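Local coordinates for 2-oxoglutarate-dependent dioxygenase tropC (Talaromyces stipitatus, PDB 6XJJ), which acts as a non-haem iron, 2-oxoglutarate-dependent dioxygenase in the biosynthesis of fungal tropolones, at residues 100-103 against 104-107; 173-176 against 177-181. All coordinates share one frame; numbering follows the deposited sequence.

Contact 1: residues 100-103 against 104-107; sequences DLPL and EEKM
K106 N donates to P102 O at 3.0 Å, lying nearly in line with the carbonyl and making the first i to i+4 bond of a short helix. The same oxygen takes a second, weak bond from E105 N at a bent 121°, so two amides of the turn converge on it. One residue on, M107 N reaches L103 O at 3.0 Å with a straighter N-H...O angle of 165°.

The apolar contacts follow the same spacing. E105 turns CG anti to its backbone N (chi1 -175°), which lays CB against the P102 ring, 3.6 Å from P102 CD, before the chain bends off at chi2. L101 CB rests 4.0 Å from K106 CG. L103 and M107 run side by side, with L103 CD2 3.7 Å from M107 CG.

The polar end of K106 is bound beyond the turn. Its extended chain brings NZ to F99 O, at the end of the preceding helix, and into a salt bridge with E140 on strand 139-144.

With P102 as N-cap, the arrangement is a helix start: a loop after helix 85-99 turning into helix 103-107 at the protein surface.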
# COMPACT_ATOMS: atom_id res chain seq x y z
N ASP A 100 -19.96 -3.15 5.22
CA ASP A 100 -21.34 -3.05 5.70
C ASP A 100 -21.99 -4.41 5.89
O ASP A 100 -23.07 -4.48 6.49
CB ASP A 100 -22.17 -2.21 4.73
CG ASP A 100 -21.87 -0.73 4.84
OD1 ASP A 100 -21.23 -0.32 5.84
OD2 ASP A 100 -22.28 0.03 3.94
N LEU A 101 -21.36 -5.49 5.42
CA LEU A 101 -21.93 -6.82 5.56
C LEU A 101 -22.01 -7.23 7.03
O LEU A 101 -21.26 -6.72 7.87
CB LEU A 101 -21.09 -7.84 4.79
CG LEU A 101 -21.10 -7.74 3.26
CD1 LEU A 101 -20.02 -8.63 2.64
CD2 LEU A 101 -22.46 -8.14 2.72
N PRO A 102 -22.92 -8.15 7.37
CA PRO A 102 -22.95 -8.68 8.73
C PRO A 102 -21.62 -9.31 9.10
O PRO A 102 -20.91 -9.86 8.25
CB PRO A 102 -24.07 -9.72 8.69
CG PRO A 102 -24.92 -9.31 7.57
CD PRO A 102 -24.01 -8.70 6.55
N LEU A 103 -21.27 -9.25 10.38
CA LEU A 103 -19.99 -9.80 10.80
C LEU A 103 -19.94 -11.31 10.62
O LEU A 103 -18.91 -11.86 10.23
CB LEU A 103 -19.68 -9.39 12.24
CG LEU A 103 -18.27 -9.77 12.72
CD1 LEU A 103 -17.71 -8.69 13.62
CD2 LEU A 103 -18.30 -11.09 13.45
N GLU A 104 -21.06 -12.00 10.88
CA GLU A 104 -21.10 -13.43 10.57
C GLU A 104 -20.91 -13.67 9.08
O GLU A 104 -20.39 -14.71 8.68
CB GLU A 104 -22.43 -14.04 11.03
CG GLU A 104 -23.63 -13.57 10.24
CD GLU A 104 -24.91 -14.20 10.74
OE1 GLU A 104 -24.82 -15.20 11.48
OE2 GLU A 104 -26.00 -13.70 10.39
N GLU A 105 -21.35 -12.71 8.26
CA GLU A 105 -21.23 -12.84 6.81
C GLU A 105 -19.79 -12.71 6.35
O GLU A 105 -19.34 -13.47 5.49
CB GLU A 105 -22.11 -11.78 6.14
CG GLU A 105 -22.21 -11.85 4.62
CD GLU A 105 -23.01 -13.04 4.15
OE1 GLU A 105 -23.64 -13.70 5.00
OE2 GLU A 105 -23.03 -13.30 2.92
N LYS A 106 -19.04 -11.76 6.91
CA LYS A 106 -17.64 -11.60 6.55
C LYS A 106 -16.81 -12.77 7.04
O LYS A 106 -15.92 -13.25 6.33
CB LYS A 106 -17.08 -10.31 7.15
CG LYS A 106 -17.88 -9.06 6.91
CD LYS A 106 -17.28 -7.91 7.69
CE LYS A 106 -18.31 -6.86 8.05
NZ LYS A 106 -17.72 -5.80 8.92
N MET A 107 -17.06 -13.23 8.27
CA MET A 107 -16.28 -14.31 8.85
C MET A 107 -16.38 -15.60 8.04
O MET A 107 -15.53 -16.48 8.20
CB MET A 107 -16.73 -14.55 10.29
CG MET A 107 -16.35 -13.43 11.27
SD MET A 107 -14.58 -13.29 11.59
CE MET A 107 -14.28 -14.79 12.52

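Contact 2: residues 173-176 against 177-181; sequences EFRQ and PVMEY
P177 sits inside helix 171-204 and kinks it, because its ring nitrogen has no hydrogen to give to the turn before. The ring carbons lie against the carbonyls of that turn instead: P177 CD is 3.2 Å from F174 O, and P177 CG lies 3.7 Å from E173 O. A wider pi-type turn at 173-175 lies just ahead of the proline. The proline ring also touches C94 of helix 85-99, which packs alongside.

V178 restores the regular pattern: its N bonds to F174 O at 3.0 Å, and the N-H...O angle is 167°. The buried side chain adds a second link to the same residue. F174 has CG anti to its backbone N (chi1 -174°), and this swings the ring beside the next turn, within reach of the valine. The rings of F98 and F142 meet that of F174, and L224 of strand 222-227 touches it, so the V178 methyl joins an apolar cluster, centred on F174, between helix 171-204 and the sheet.

M179 N bonds to R175 O at 2.9 Å. The aliphatic stems of these two residues run close, with R175 CG 4.3 Å from M179 CG, and both side chains touch W165. R175 extends onward to a long, weak ion pair with E147.

E180 N donates to Q176 O at 2.9 Å, while E180 CG passes along the same carbonyl.

Y181 N bonds to P177 O, so the proline still accepts through its carbonyl although it cannot donate; the tyrosine side chain goes to I91 and M222. Back at V178, the link to F174 is a CH-pi contact over one ring face: V178 CG2 stands 4.0 Å from the centroid of the F174 ring, 10° off the ring normal.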
# COMPACT_ATOMS: atom_id res chain seq x y z
N GLU A 173 -20.78 -5.91 -8.37
CA GLU A 173 -20.66 -5.00 -7.24
C GLU A 173 -19.24 -4.95 -6.69
O GLU A 173 -18.77 -3.89 -6.27
CB GLU A 173 -21.64 -5.39 -6.14
CG GLU A 173 -23.07 -4.96 -6.37
CD GLU A 173 -24.00 -5.58 -5.35
OE1 GLU A 173 -23.57 -6.56 -4.70
OE2 GLU A 173 -25.14 -5.10 -5.19
N PHE A 174 -18.52 -6.08 -6.69
CA PHE A 174 -17.34 -6.16 -5.83
C PHE A 174 -16.12 -6.75 -6.53
O PHE A 174 -15.11 -6.06 -6.68
CB PHE A 174 -17.69 -6.98 -4.58
CG PHE A 174 -16.60 -7.02 -3.56
CD1 PHE A 174 -16.34 -5.92 -2.77
CD2 PHE A 174 -15.87 -8.17 -3.36
CE1 PHE A 174 -15.35 -5.95 -1.83
CE2 PHE A 174 -14.87 -8.22 -2.41
CZ PHE A 174 -14.61 -7.10 -1.64
N ARG A 175 -16.20 -8.00 -6.96
CA ARG A 175 -15.00 -8.68 -7.46
C ARG A 175 -14.41 -7.95 -8.67
O ARG A 175 -13.21 -7.63 -8.68
CB ARG A 175 -15.31 -10.13 -7.80
CG ARG A 175 -14.09 -10.85 -8.33
CD ARG A 175 -14.30 -12.34 -8.53
NE ARG A 175 -13.10 -12.96 -9.10
CZ ARG A 175 -12.89 -14.27 -9.19
NH1 ARG A 175 -13.79 -15.13 -8.74
NH2 ARG A 175 -11.76 -14.72 -9.73
N GLN A 176 -15.23 -7.70 -9.70
CA GLN A 176 -14.70 -7.06 -10.90
C GLN A 176 -14.04 -5.72 -10.58
O GLN A 176 -12.89 -5.51 -10.99
CB GLN A 176 -15.81 -6.89 -11.95
CG GLN A 176 -16.46 -8.17 -12.43
CD GLN A 176 -17.61 -7.91 -13.40
OE1 GLN A 176 -18.11 -6.79 -13.49
NE2 GLN A 176 -18.09 -8.96 -14.06
N PRO A 177 -14.69 -4.79 -9.88
CA PRO A 177 -14.00 -3.53 -9.56
C PRO A 177 -12.70 -3.74 -8.80
O PRO A 177 -11.69 -3.10 -9.12
CB PRO A 177 -15.02 -2.77 -8.71
CG PRO A 177 -16.32 -3.38 -8.99
CD PRO A 177 -16.09 -4.79 -9.42
N VAL A 178 -12.72 -4.59 -7.77
CA VAL A 178 -11.53 -4.86 -6.97
C VAL A 178 -10.37 -5.29 -7.86
O VAL A 178 -9.25 -4.77 -7.75
CB VAL A 178 -11.84 -5.91 -5.90
CG1 VAL A 178 -10.58 -6.42 -5.24
CG2 VAL A 178 -12.76 -5.32 -4.84
N MET A 179 -10.61 -6.26 -8.74
CA MET A 179 -9.54 -6.75 -9.60
C MET A 179 -9.12 -5.70 -10.64
O MET A 179 -7.94 -5.63 -11.00
CB MET A 179 -9.96 -8.04 -10.29
CG MET A 179 -10.21 -9.22 -9.36
SD MET A 179 -8.82 -9.65 -8.28
CE MET A 179 -7.54 -9.99 -9.49
N GLU A 180 -10.06 -4.89 -11.13
CA GLU A 180 -9.69 -3.80 -12.03
C GLU A 180 -8.80 -2.79 -11.33
O GLU A 180 -7.79 -2.35 -11.89
CB GLU A 180 -10.94 -3.11 -12.59
CG GLU A 180 -11.73 -3.93 -13.61
CD GLU A 180 -12.96 -3.18 -14.09
OE1 GLU A 180 -13.22 -2.07 -13.58
OE2 GLU A 180 -13.69 -3.71 -14.96
N TYR A 181 -9.15 -2.40 -10.10
CA TYR A 181 -8.31 -1.48 -9.34
C TYR A 181 -6.92 -2.08 -9.11
O TYR A 181 -5.91 -1.38 -9.25
CB TYR A 181 -8.98 -1.15 -8.01
CG TYR A 181 -8.25 -0.10 -7.20
CD1 TYR A 181 -8.47 1.25 -7.44
CD2 TYR A 181 -7.34 -0.45 -6.22
CE1 TYR A 181 -7.82 2.22 -6.71
CE2 TYR A 181 -6.67 0.51 -5.49
CZ TYR A 181 -6.92 1.85 -5.74
OH TYR A 181 -6.27 2.82 -5.01

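How the contacts relate
Contact 1 comes first along the chain and closes before contact 2 opens; their centres lie 19 Å apart and their nearest atoms about 7 Å, without touching. Helix 85-99 relates the two: residues 100-107 follow directly from its end, whereas its C94 and F98 pack on residues of contact 2. One strand of the main sheet also serves both: 139-144 supplies E140 to K106 and F142 to F174. Contact 1 is a surface turn and contact 2 a partly buried stretch of the long helix 171-204. Both belong to the helices packed outside the main sheet, consistent with the double-stranded beta-helix core of this enzyme family, and away from the iron bound by H243, D245 and H302.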